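Local coordinates for PT26-6P (Thermococcus sp., PDB 2WB7), which is of unknown function but is encoded by a mobile extrachromosomal element of a euryarchaeon and combines immunoglobulin-like domains with a helical one, at residues Gln431-Ala436 / Asn443-Ala448; His276-Thr281 / Pro348-Tyr353; Lys416-Ser421 / Asn460-Ala465; Asp8-Val13 / Ile240-Ser245; Gly145-Glu150 / Arg307-Arg312. One frame throughout, in Å; residues are numbered along the deposited sequence.

Overall arrangement
From the N terminus, contact 4 closes the longest loop, bringing 8-13 onto the 3-10 segment within 240-245. Contact 5 opens inside that loop at 145-150 and closes beyond it at 307-312, so the two cross; it joins the two immunoglobulin-like domains. Contact 2, 276-281 with 348-353, opens after contact 4 has closed and crosses contact 5; their strands 301-314 and 350-364 are sheet neighbours, and the two contacts touch at Y353 and R312. Contact 2 also meets contact 4 through L243. In the helical domain, contact 3 pairs helices 408-438 and 442-465, and contact 1 lies within the loop that contact 3 closes, repeating the pairing nearer the turn, with centres 24 Å apart.

Contact 1 of 5, residues Gln431-Ala436 / Asn443-Ala448; sequences QLLAKA and NAIEYA
L433, A436, I445 and A448 meet mainly through aliphatic side chains laid against each other and against backbone atoms; the one aromatic ring of the two segments, Y447, stands on another side of its helix. One face of that ring carries N443 O, set off toward the rim, while A494 and A495 of helix 471-499 and A506 and A510 of helix 503-523 also touch the side chain. Across the contact the methyl groups do most of the work. A436 CB sits against A444 CB at 3.5 Å and against I445 CG1 at 3.4 Å. A turn away, A448 CB lies 3.9 Å from L432 CB and 4.1 Å from L433 CB. L433 holds CG anti to its own N (chi1 -174°), and its CD1 then meets I445 CG2 at 4.0 Å, the leucine lying across the isoleucine nearly perpendicular to it. I445 continues past A436, its CD1 3.5 Å from A436 O. A glycine at I445 would probably leave L433 CD1 without its crossing partner and open a gap beside A436. The short segment axes approach to 8.2 Å at 162°, a spacing consistent with A436, A444 and A448, three small residues directed at the opposite helix. Such near-antiparallel, alanine-lined packing beside a short connection is that of a helical hairpin, here made by helices 408-438 and 442-465.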
# COMPACT_ATOMS: atom_id res chain seq x y z
N GLN A 431 26.29 25.02 -8.99
CA GLN A 431 27.28 23.95 -9.05
C GLN A 431 26.61 22.62 -9.31
O GLN A 431 27.14 21.76 -10.01
CB GLN A 431 28.08 23.89 -7.76
CG GLN A 431 29.21 24.91 -7.75
CD GLN A 431 29.87 25.09 -6.38
OE1 GLN A 431 30.84 25.85 -6.24
NE2 GLN A 431 29.35 24.39 -5.36
N LEU A 432 25.42 22.46 -8.75
CA LEU A 432 24.64 21.28 -8.99
C LEU A 432 24.17 21.25 -10.43
O LEU A 432 24.20 20.20 -11.05
CB LEU A 432 23.42 21.25 -8.08
CG LEU A 432 23.67 20.87 -6.63
CD1 LEU A 432 22.33 20.90 -5.91
CD2 LEU A 432 24.35 19.52 -6.49
N LEU A 433 23.72 22.40 -10.93
CA LEU A 433 23.29 22.48 -12.31
C LEU A 433 24.43 22.03 -13.19
O LEU A 433 24.23 21.41 -14.23
CB LEU A 433 22.91 23.91 -12.67
CG LEU A 433 22.30 24.08 -14.07
CD1 LEU A 433 21.22 23.05 -14.31
CD2 LEU A 433 21.73 25.47 -14.24
N ALA A 434 25.65 22.34 -12.78
CA ALA A 434 26.80 22.03 -13.58
C ALA A 434 26.95 20.52 -13.67
O ALA A 434 26.95 19.97 -14.78
CB ALA A 434 28.04 22.66 -12.99
N LYS A 435 27.09 19.86 -12.52
CA LYS A 435 27.24 18.42 -12.48
C LYS A 435 26.08 17.75 -13.20
O LYS A 435 26.29 16.79 -13.94
CB LYS A 435 27.30 17.92 -11.05
CG LYS A 435 28.38 18.57 -10.22
CD LYS A 435 28.77 17.69 -9.02
CE LYS A 435 29.65 18.46 -8.03
NZ LYS A 435 30.34 17.53 -7.07
N ALA A 436 24.87 18.25 -12.97
CA ALA A 436 23.69 17.66 -13.58
C ALA A 436 23.79 17.69 -15.11
O ALA A 436 23.50 16.69 -15.78
CB ALA A 436 22.42 18.38 -13.11
N ASN A 443 16.81 14.98 -14.75
CA ASN A 443 16.03 15.38 -13.58
C ASN A 443 16.80 16.32 -12.67
O ASN A 443 16.28 17.36 -12.25
CB ASN A 443 15.56 14.18 -12.77
CG ASN A 443 14.98 13.09 -13.63
OD1 ASN A 443 13.77 12.89 -13.66
ND2 ASN A 443 15.85 12.37 -14.35
N ALA A 444 18.04 15.95 -12.35
CA ALA A 444 18.88 16.80 -11.54
C ALA A 444 18.95 18.18 -12.20
O ALA A 444 18.79 19.19 -11.54
CB ALA A 444 20.26 16.20 -11.39
N ILE A 445 19.16 18.22 -13.51
CA ILE A 445 19.13 19.48 -14.23
C ILE A 445 17.87 20.30 -13.94
O ILE A 445 17.95 21.49 -13.58
CB ILE A 445 19.27 19.26 -15.75
CG1 ILE A 445 20.67 18.70 -16.06
CG2 ILE A 445 19.03 20.55 -16.52
CD1 ILE A 445 20.85 18.26 -17.49
N GLU A 446 16.71 19.68 -14.08
CA GLU A 446 15.49 20.39 -13.83
C GLU A 446 15.37 20.85 -12.38
O GLU A 446 14.89 21.94 -12.11
CB GLU A 446 14.31 19.52 -14.19
CG GLU A 446 14.24 19.21 -15.66
CD GLU A 446 12.82 19.00 -16.10
OE1 GLU A 446 12.59 18.27 -17.10
OE2 GLU A 446 11.92 19.56 -15.41
N TYR A 447 15.82 20.01 -11.45
CA TYR A 447 15.72 20.34 -10.04
C TYR A 447 16.65 21.50 -9.70
O TYR A 447 16.20 22.52 -9.15
CB TYR A 447 16.07 19.14 -9.16
CG TYR A 447 15.15 17.96 -9.38
CD1 TYR A 447 15.56 16.66 -9.08
CD2 TYR A 447 13.89 18.13 -9.94
CE1 TYR A 447 14.73 15.58 -9.30
CE2 TYR A 447 13.06 17.06 -10.17
CZ TYR A 447 13.49 15.79 -9.84
OH TYR A 447 12.67 14.72 -10.06
N ALA A 448 17.92 21.34 -10.06
CA ALA A 448 18.91 22.36 -9.77
C ALA A 448 18.50 23.71 -10.36
O ALA A 448 18.63 24.75 -9.72
CB ALA A 448 20.30 21.93 -10.24

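Contact 2 of 5, residues His276-Thr281 / Pro348-Tyr353; sequences HVLNST and PGTLDY
Unusually, one side chain, L278, makes every contact of 276-281 with 348-353, where it meets T350, L351 and Y353. The turn geometry explains its position. V277 to S280 form a type II beta turn, closed by the bond from S280 N to V277 O at 3.0 Å, and L278 occupies its second corner; N279, with phi 61°, takes the third. L278 CG lies anti to the carbonyl carbon (chi1 -73°), and the extended branch beyond it brings the two methyls up to the strand. CD2 is 4.1 Å from T350 CG2, the two side chains running alongside in opposite senses. The same CD2 meets the Y353 ring at its edge, near the ring plane, 4.2 Å from CE1. CD1 is next to the backbone, 4.3 Å from L351 O. That carbonyl is also hydrogen-bonded to R496 NH1 of helix 471-499, which places the helical part of the molecule behind this strand. Y353 OH is held at the far end of its ring by R312 NH1 and T345 O, bonds that would limit movement of the ring presented to L278. L351 and D352 both face V313 of strand 301-314, the signature of a classic beta bulge. The arrangement is thus a turn apex packed on the bulged start of strand 350-364, within the second immunoglobulin-like domain.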
# COMPACT_ATOMS: atom_id res chain seq x y z
N HIS A 276 12.46 15.17 9.05
CA HIS A 276 13.48 14.14 8.88
C HIS A 276 14.74 14.77 8.32
O HIS A 276 14.79 15.12 7.15
CB HIS A 276 12.97 13.06 7.92
CG HIS A 276 11.66 12.46 8.34
ND1 HIS A 276 11.58 11.39 9.20
CD2 HIS A 276 10.39 12.81 8.05
CE1 HIS A 276 10.31 11.08 9.40
NE2 HIS A 276 9.56 11.93 8.71
N VAL A 277 15.74 14.94 9.17
CA VAL A 277 16.97 15.62 8.76
C VAL A 277 18.15 14.76 9.14
O VAL A 277 18.09 14.05 10.14
CB VAL A 277 17.12 16.98 9.48
CG1 VAL A 277 18.24 17.78 8.84
CG2 VAL A 277 15.81 17.77 9.44
N LEU A 278 19.22 14.83 8.36
CA LEU A 278 20.44 14.10 8.71
C LEU A 278 20.94 14.50 10.10
O LEU A 278 20.79 15.64 10.52
CB LEU A 278 21.55 14.32 7.67
CG LEU A 278 21.40 13.64 6.31
CD1 LEU A 278 22.57 13.94 5.39
CD2 LEU A 278 21.19 12.13 6.45
N ASN A 279 21.53 13.53 10.79
CA ASN A 279 21.96 13.70 12.18
C ASN A 279 20.87 14.02 13.16
O ASN A 279 21.17 14.34 14.31
CB ASN A 279 23.12 14.69 12.33
CG ASN A 279 24.45 14.04 12.06
OD1 ASN A 279 24.60 12.82 12.19
ND2 ASN A 279 25.42 14.84 11.64
N SER A 280 19.62 13.92 12.74
CA SER A 280 18.54 14.08 13.68
C SER A 280 17.73 12.79 13.88
O SER A 280 17.98 11.78 13.22
CB SER A 280 17.65 15.23 13.24
OG SER A 280 17.33 16.04 14.36
N THR A 281 16.79 12.81 14.82
CA THR A 281 16.00 11.63 15.16
C THR A 281 14.54 11.82 14.80
O THR A 281 14.01 12.91 14.99
CB THR A 281 16.04 11.36 16.68
OG1 THR A 281 17.37 11.02 17.08
CG2 THR A 281 15.11 10.23 17.05
N PRO A 348 30.37 10.45 6.14
CA PRO A 348 30.68 10.84 4.76
C PRO A 348 30.27 9.71 3.82
O PRO A 348 30.57 8.54 4.09
CB PRO A 348 32.21 11.00 4.78
CG PRO A 348 32.53 11.35 6.21
CD PRO A 348 31.54 10.53 7.03
N GLY A 349 29.54 10.05 2.75
CA GLY A 349 29.06 9.04 1.81
C GLY A 349 27.57 8.80 1.96
O GLY A 349 26.89 8.40 1.01
N THR A 350 27.06 9.05 3.17
CA THR A 350 25.63 8.94 3.42
C THR A 350 24.84 9.92 2.56
O THR A 350 25.11 11.12 2.56
CB THR A 350 25.34 9.20 4.91
OG1 THR A 350 25.95 8.17 5.70
CG2 THR A 350 23.84 9.23 5.17
N LEU A 351 23.87 9.40 1.80
CA LEU A 351 23.01 10.26 0.98
C LEU A 351 21.70 10.60 1.70
O LEU A 351 21.34 11.77 1.83
CB LEU A 351 22.68 9.57 -0.34
CG LEU A 351 21.78 10.40 -1.27
CD1 LEU A 351 22.56 11.57 -1.84
CD2 LEU A 351 21.19 9.58 -2.39
N ASP A 352 20.98 9.57 2.13
CA ASP A 352 19.74 9.74 2.85
C ASP A 352 19.31 8.40 3.42
O ASP A 352 20.06 7.43 3.34
CB ASP A 352 18.66 10.29 1.92
CG ASP A 352 18.28 9.32 0.79
OD1 ASP A 352 18.11 9.78 -0.36
OD2 ASP A 352 18.12 8.10 1.04
N TYR A 353 18.11 8.34 3.99
CA TYR A 353 17.56 7.11 4.51
C TYR A 353 16.14 6.87 3.97
O TYR A 353 15.41 7.82 3.68
CB TYR A 353 17.49 7.16 6.03
CG TYR A 353 18.79 7.07 6.76
CD1 TYR A 353 19.70 8.13 6.77
CD2 TYR A 353 19.10 5.95 7.50
CE1 TYR A 353 20.89 8.04 7.47
CE2 TYR A 353 20.28 5.85 8.20
CZ TYR A 353 21.17 6.90 8.17
OH TYR A 353 22.33 6.78 8.88

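Contact 3 of 5, residues Lys416-Ser421 / Asn460-Ala465; sequences KAMINS and NDLQKA
Beside the apolar meeting of I419 with L462, the shortest sound polar bond is A465 N to D461 O, 2.7 Å, a helical backbone bond within 460-465. The pairing itself is antiparallel helix packing of the knobs-into-holes kind: L462 enters a hole lined by T415, M418, I419 and L422, residues spaced by three, four and seven along helix 408-438. The short axes run at 175° to each other and approach to 9.8 Å, wider than an alanine-lined pair would need. L462 reaches across with both methyls. Its CD1 lies 3.7 Å from CB of M418, a selenomethionine in this crystal, and its CD2 is 4.2 Å from M418 SE, the leucine set roughly square to the extended selenomethionine chain. The selenium end then leads away from L462 toward V390, M391 and L399, so this residue joins the helix pair to the neighbouring segment and to helix 393-404. On the other flank I419 and L462 lie side by side and point opposite ways, with I419 CG1 4.0 Å from L462 CB. I419 has CG1 anti to the carbonyl carbon (chi1 -74°), which carries CD1 onward to the exposed Q463. An alanine at I419 is likely to leave one wall of the L462 hole missing and Q463 without apolar cover. Q463 bends at chi2 (-86°), laying its amide across the isoleucine tip, with CD 4.0 Å and NE2 4.1 Å from I419 CD1.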
# COMPACT_ATOMS: atom_id res chain seq x y z
N LYS A 416 19.39 43.24 2.76
CA LYS A 416 20.61 43.14 2.01
C LYS A 416 21.48 41.99 2.52
O LYS A 416 22.05 41.24 1.75
CB LYS A 416 21.37 44.45 2.10
CG LYS A 416 22.68 44.44 1.33
CD LYS A 416 23.52 45.70 1.62
CE LYS A 416 24.76 45.74 0.74
NZ LYS A 416 25.53 44.44 0.76
N ALA A 417 21.56 41.86 3.83
CA ALA A 417 22.35 40.78 4.43
C ALA A 417 21.81 39.41 3.99
O ALA A 417 22.56 38.53 3.56
CB ALA A 417 22.32 40.90 5.93
N MSE A 418 20.50 39.26 4.11
CA MSE A 418 19.82 38.03 3.76
C MSE A 418 20.00 37.70 2.30
O MSE A 418 20.17 36.54 1.94
CB MSE A 418 18.32 38.14 4.05
CG MSE A 418 17.96 37.79 5.47
SE MSE A 418 16.18 38.42 5.88
CE MSE A 418 15.95 37.53 7.58
N ILE A 419 19.93 38.74 1.46
CA ILE A 419 20.07 38.57 0.03
C ILE A 419 21.45 38.05 -0.34
O ILE A 419 21.60 37.25 -1.27
CB ILE A 419 19.79 39.86 -0.71
CG1 ILE A 419 18.29 40.12 -0.71
CG2 ILE A 419 20.29 39.75 -2.13
CD1 ILE A 419 17.91 41.55 -0.97
N ASN A 420 22.47 38.48 0.38
CA ASN A 420 23.81 37.94 0.16
C ASN A 420 23.86 36.45 0.43
O ASN A 420 24.49 35.70 -0.30
CB ASN A 420 24.83 38.66 1.04
CG ASN A 420 25.31 39.95 0.41
OD1 ASN A 420 25.14 40.17 -0.79
ND2 ASN A 420 25.92 40.82 1.22
N SER A 421 23.18 36.04 1.48
CA SER A 421 23.14 34.63 1.82
C SER A 421 22.44 33.81 0.75
O SER A 421 22.89 32.73 0.41
CB SER A 421 22.47 34.46 3.17
OG SER A 421 23.35 34.86 4.21
N ASN A 460 13.91 38.39 -4.73
CA ASN A 460 13.07 39.43 -5.25
C ASN A 460 12.05 39.87 -4.23
O ASN A 460 11.77 41.06 -4.08
CB ASN A 460 12.36 38.97 -6.51
CG ASN A 460 11.65 40.09 -7.21
OD1 ASN A 460 12.28 41.02 -7.70
ND2 ASN A 460 10.33 40.02 -7.23
N ASP A 461 11.47 38.89 -3.54
CA ASP A 461 10.48 39.21 -2.50
C ASP A 461 11.11 40.03 -1.37
O ASP A 461 10.51 40.98 -0.89
CB ASP A 461 9.81 37.94 -1.98
CG ASP A 461 8.86 37.34 -2.99
OD1 ASP A 461 8.43 38.05 -3.91
OD2 ASP A 461 8.53 36.15 -2.89
N LEU A 462 12.34 39.69 -0.98
CA LEU A 462 13.06 40.51 0.00
C LEU A 462 13.22 41.96 -0.46
O LEU A 462 13.05 42.90 0.33
CB LEU A 462 14.41 39.88 0.40
CG LEU A 462 14.27 38.64 1.30
CD1 LEU A 462 15.61 37.98 1.56
CD2 LEU A 462 13.57 38.92 2.64
N GLN A 463 13.53 42.14 -1.75
CA GLN A 463 13.69 43.48 -2.33
C GLN A 463 12.39 44.26 -2.18
O GLN A 463 12.39 45.42 -1.76
CB GLN A 463 14.04 43.41 -3.81
CG GLN A 463 15.37 42.74 -4.16
CD GLN A 463 16.55 43.68 -4.11
OE1 GLN A 463 16.45 44.79 -3.60
NE2 GLN A 463 17.69 43.24 -4.65
N LYS A 464 11.28 43.64 -2.53
CA LYS A 464 10.00 44.33 -2.45
C LYS A 464 9.56 44.50 -1.00
O LYS A 464 8.96 45.53 -0.62
CB LYS A 464 8.93 43.59 -3.27
CG LYS A 464 9.33 43.34 -4.71
CD LYS A 464 8.11 43.02 -5.58
CE LYS A 464 8.52 42.46 -6.94
NZ LYS A 464 9.36 43.47 -7.65
N ALA A 465 9.85 43.50 -0.18
CA ALA A 465 9.49 43.56 1.23
C ALA A 465 9.99 44.86 1.83
O ALA A 465 9.24 45.57 2.49
CB ALA A 465 10.06 42.38 1.98

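Contact 4 of 5, residues Asp8-Val13 / Ile240-Ser245; sequences DDIDDV and IKFLQS
This is a small, buried apolar contact in which the N-terminal loop, through I10 and V13, receives the F242 ring from a 3-10 segment, residues 240-243, that precedes strand 253-261. The evidence is that all contacts within 4.5 Å converge on the outer end of one ring. I10 CD1 stands at the ring edge, near its plane, 4.1 Å from F242 CZ, the two side chains coming from opposite directions. V13 CG2 approaches the same CZ more closely, at 3.7 Å, and also F242 CE2 at 3.8 Å. F242 has CG anti to the carbonyl carbon (chi1 -75°), the rotation that carries its ring to the N-terminal loop. Around this apolar spot the acidic loop is tied to the helical domain by charge: D9 pairs with K483 and D12 with K512, while I10 also touches Y516 of helix 503-523. The contact therefore joins the start of the chain, the 3-10 turn and the C-terminal helices at one place. K241, whose NZ forms salt bridges with D7 and D393, folds back along its neighbour, putting its CE over the centre of one F242 face, 3.4 Å above the ring plane.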
# COMPACT_ATOMS: atom_id res chain seq x y z
N ASP A 8 2.13 28.46 10.13
CA ASP A 8 0.85 27.81 10.37
C ASP A 8 -0.01 27.76 9.10
O ASP A 8 -1.11 27.23 9.11
CB ASP A 8 0.08 28.53 11.46
CG ASP A 8 0.67 28.29 12.84
OD1 ASP A 8 0.87 27.10 13.18
OD2 ASP A 8 0.93 29.27 13.59
N ASP A 9 0.49 28.32 8.01
CA ASP A 9 -0.26 28.26 6.76
C ASP A 9 0.15 27.06 5.93
O ASP A 9 -0.47 26.75 4.92
CB ASP A 9 -0.12 29.56 5.95
CG ASP A 9 1.34 29.92 5.64
OD1 ASP A 9 1.58 30.45 4.54
OD2 ASP A 9 2.25 29.71 6.47
N ILE A 10 1.21 26.37 6.37
CA ILE A 10 1.65 25.18 5.66
C ILE A 10 0.69 24.03 5.94
O ILE A 10 0.45 23.66 7.09
CB ILE A 10 3.09 24.77 6.06
CG1 ILE A 10 4.06 25.91 5.71
CG2 ILE A 10 3.47 23.47 5.38
CD1 ILE A 10 5.49 25.64 6.05
N ASP A 11 0.15 23.46 4.88
CA ASP A 11 -0.87 22.44 5.03
C ASP A 11 -0.38 21.24 5.82
O ASP A 11 -1.13 20.62 6.55
CB ASP A 11 -1.39 22.02 3.67
CG ASP A 11 -2.87 22.01 3.64
OD1 ASP A 11 -3.43 20.98 4.07
OD2 ASP A 11 -3.47 23.04 3.26
N ASP A 12 0.90 20.92 5.67
CA ASP A 12 1.48 19.83 6.42
C ASP A 12 1.43 20.14 7.91
O ASP A 12 1.19 19.26 8.71
CB ASP A 12 2.92 19.60 5.98
CG ASP A 12 3.03 19.25 4.51
OD1 ASP A 12 3.92 19.81 3.83
OD2 ASP A 12 2.22 18.42 4.04
N VAL A 13 1.64 21.40 8.26
CA VAL A 13 1.66 21.79 9.66
C VAL A 13 0.26 21.65 10.26
O VAL A 13 0.12 21.28 11.42
CB VAL A 13 2.20 23.24 9.86
CG1 VAL A 13 2.08 23.68 11.31
CG2 VAL A 13 3.65 23.34 9.40
N ILE A 240 13.72 22.08 7.24
CA ILE A 240 14.58 21.85 8.40
C ILE A 240 14.39 22.84 9.55
O ILE A 240 14.78 22.55 10.68
CB ILE A 240 16.09 21.81 8.02
CG1 ILE A 240 16.54 23.17 7.48
CG2 ILE A 240 16.35 20.69 7.04
CD1 ILE A 240 18.00 23.24 7.10
N LYS A 241 13.82 24.01 9.28
CA LYS A 241 13.63 24.95 10.38
C LYS A 241 12.80 24.34 11.51
O LYS A 241 12.90 24.77 12.65
CB LYS A 241 13.02 26.28 9.92
CG LYS A 241 11.56 26.21 9.57
CD LYS A 241 10.81 27.37 10.17
CE LYS A 241 9.54 26.88 10.84
NZ LYS A 241 9.13 27.79 11.93
N PHE A 242 12.01 23.32 11.20
CA PHE A 242 11.07 22.78 12.17
C PHE A 242 11.74 21.89 13.19
O PHE A 242 11.08 21.31 14.03
CB PHE A 242 9.92 22.05 11.47
CG PHE A 242 8.92 22.96 10.84
CD1 PHE A 242 9.00 23.27 9.49
CD2 PHE A 242 7.91 23.53 11.60
CE1 PHE A 242 8.08 24.12 8.90
CE2 PHE A 242 6.98 24.40 11.01
CZ PHE A 242 7.06 24.68 9.66
N LEU A 243 13.06 21.79 13.11
CA LEU A 243 13.83 21.04 14.09
C LEU A 243 13.92 21.76 15.43
O LEU A 243 13.94 21.13 16.47
CB LEU A 243 15.25 20.77 13.56
CG LEU A 243 15.48 19.52 12.72
CD1 LEU A 243 16.94 19.44 12.29
CD2 LEU A 243 15.06 18.27 13.49
N GLN A 244 13.98 23.09 15.40
CA GLN A 244 13.96 23.87 16.64
C GLN A 244 12.55 24.35 17.00
O GLN A 244 12.38 25.41 17.61
CB GLN A 244 14.91 25.09 16.56
CG GLN A 244 16.38 24.75 16.33
CD GLN A 244 16.84 25.09 14.92
OE1 GLN A 244 16.17 25.82 14.18
NE2 GLN A 244 18.01 24.56 14.53
N SER A 245 11.54 23.58 16.62
CA SER A 245 10.17 23.99 16.91
C SER A 245 9.57 23.16 18.02
O SER A 245 9.13 22.03 17.79
CB SER A 245 9.28 23.90 15.66
OG SER A 245 9.40 25.07 14.87

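Contact 5 of 5, residues Gly145-Glu150 / Arg307-Arg312; sequences GQISRE and RFVTLR
I147 packs against V309 and L311 on the buried side of this contact, while Q146 and S148, on either side of it in sequence, point away from the strand. I147 and V309 reach toward each other tip to tip, CD1 to CG2 at 4.1 Å. The other branch of the isoleucine, CG2, meets L311 CD1 at 4.1 Å, with the leucine turned crosswise to it. I147 divides its branches between the two strand residues because CG1 lies anti to the carbonyl carbon (chi1 -51°) and CG2 anti to N. At the far end the partly exposed R307 lays one face of its guanidinium over G145, with NE 3.4 Å from G145 CA. G145 leaves the preceding helix at phi 84° and, lacking a side chain, lets the flat group come down on its backbone. R307 NH1 also bonds to I142 O in helix 135-144, which ties the arginine to the end of that helix. S148 OG instead caps the next helix, at L151 N. The chemistry thus implies a mixed junction between the two immunoglobulin-like domains: a small buried aliphatic patch, and at its margin an arginine joining a strand to a helix end.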
# COMPACT_ATOMS: atom_id res chain seq x y z
N GLY A 145 17.10 -9.56 7.98
CA GLY A 145 17.27 -8.11 7.98
C GLY A 145 18.17 -7.65 6.84
O GLY A 145 18.29 -6.45 6.58
N GLN A 146 18.79 -8.59 6.14
CA GLN A 146 19.61 -8.24 4.99
C GLN A 146 18.75 -7.80 3.80
O GLN A 146 18.08 -8.64 3.17
CB GLN A 146 20.45 -9.44 4.58
CG GLN A 146 21.12 -10.10 5.73
CD GLN A 146 21.66 -11.48 5.37
OE1 GLN A 146 21.66 -11.88 4.19
NE2 GLN A 146 22.12 -12.22 6.38
N ILE A 147 18.77 -6.51 3.50
CA ILE A 147 17.98 -5.95 2.41
C ILE A 147 18.86 -5.12 1.51
O ILE A 147 19.31 -4.06 1.91
CB ILE A 147 16.86 -5.04 2.91
CG1 ILE A 147 16.04 -5.74 3.99
CG2 ILE A 147 15.98 -4.58 1.75
CD1 ILE A 147 15.17 -4.80 4.77
N SER A 148 19.09 -5.59 0.29
CA SER A 148 19.95 -4.92 -0.66
C SER A 148 19.13 -4.00 -1.52
O SER A 148 17.90 -4.07 -1.53
CB SER A 148 20.62 -5.95 -1.56
OG SER A 148 19.66 -6.68 -2.31
N ARG A 149 19.81 -3.13 -2.26
CA ARG A 149 19.14 -2.30 -3.22
C ARG A 149 18.50 -3.19 -4.29
O ARG A 149 17.52 -2.81 -4.94
CB ARG A 149 20.15 -1.35 -3.85
CG ARG A 149 19.55 -0.35 -4.80
CD ARG A 149 18.64 0.63 -4.06
NE ARG A 149 17.86 1.46 -4.96
CZ ARG A 149 18.23 2.67 -5.35
NH1 ARG A 149 19.38 3.18 -4.91
NH2 ARG A 149 17.47 3.37 -6.18
N GLU A 150 19.08 -4.37 -4.49
CA GLU A 150 18.61 -5.30 -5.51
C GLU A 150 17.20 -5.78 -5.18
O GLU A 150 16.27 -5.59 -5.95
CB GLU A 150 19.53 -6.52 -5.61
CG GLU A 150 20.90 -6.25 -6.28
CD GLU A 150 21.72 -5.13 -5.60
OE1 GLU A 150 21.96 -4.07 -6.25
OE2 GLU A 150 22.13 -5.30 -4.41
N ARG A 307 9.26 -7.02 10.19
CA ARG A 307 10.46 -6.22 10.39
C ARG A 307 10.25 -4.79 9.89
O ARG A 307 9.91 -4.57 8.74
CB ARG A 307 11.64 -6.85 9.65
CG ARG A 307 12.97 -6.24 9.99
CD ARG A 307 14.11 -7.12 9.55
NE ARG A 307 15.21 -6.96 10.49
CZ ARG A 307 15.68 -7.92 11.28
NH1 ARG A 307 15.17 -9.15 11.21
NH2 ARG A 307 16.67 -7.66 12.12
N PHE A 308 10.45 -3.82 10.76
CA PHE A 308 10.42 -2.41 10.34
C PHE A 308 11.84 -1.91 10.41
O PHE A 308 12.53 -2.18 11.40
CB PHE A 308 9.51 -1.59 11.26
CG PHE A 308 8.07 -2.04 11.23
CD1 PHE A 308 7.24 -1.65 10.17
CD2 PHE A 308 7.58 -2.90 12.18
CE1 PHE A 308 5.94 -2.10 10.10
CE2 PHE A 308 6.27 -3.35 12.11
CZ PHE A 308 5.45 -2.94 11.07
N VAL A 309 12.29 -1.22 9.36
CA VAL A 309 13.67 -0.76 9.28
C VAL A 309 13.78 0.66 8.74
O VAL A 309 12.83 1.21 8.20
CB VAL A 309 14.55 -1.68 8.37
CG1 VAL A 309 14.41 -3.15 8.79
CG2 VAL A 309 14.21 -1.48 6.90
N THR A 310 14.95 1.26 8.92
CA THR A 310 15.35 2.38 8.09
C THR A 310 16.53 1.84 7.33
O THR A 310 17.28 0.99 7.85
CB THR A 310 15.80 3.63 8.89
OG1 THR A 310 16.82 3.28 9.83
CG2 THR A 310 14.64 4.23 9.62
N LEU A 311 16.70 2.30 6.10
CA LEU A 311 17.80 1.88 5.28
C LEU A 311 18.64 3.10 4.91
O LEU A 311 18.13 4.07 4.31
CB LEU A 311 17.27 1.19 4.03
CG LEU A 311 16.44 -0.08 4.26
CD1 LEU A 311 15.90 -0.62 2.96
CD2 LEU A 311 17.28 -1.13 4.95
N ARG A 312 19.92 3.07 5.27
CA ARG A 312 20.80 4.14 4.86
C ARG A 312 21.08 3.94 3.39
O ARG A 312 21.39 2.84 2.97
CB ARG A 312 22.12 4.12 5.63
CG ARG A 312 23.10 5.18 5.18
CD ARG A 312 24.23 5.36 6.21
NE ARG A 312 24.63 4.08 6.77
CZ ARG A 312 24.26 3.64 7.97
NH1 ARG A 312 23.49 4.38 8.75
NH2 ARG A 312 24.66 2.45 8.40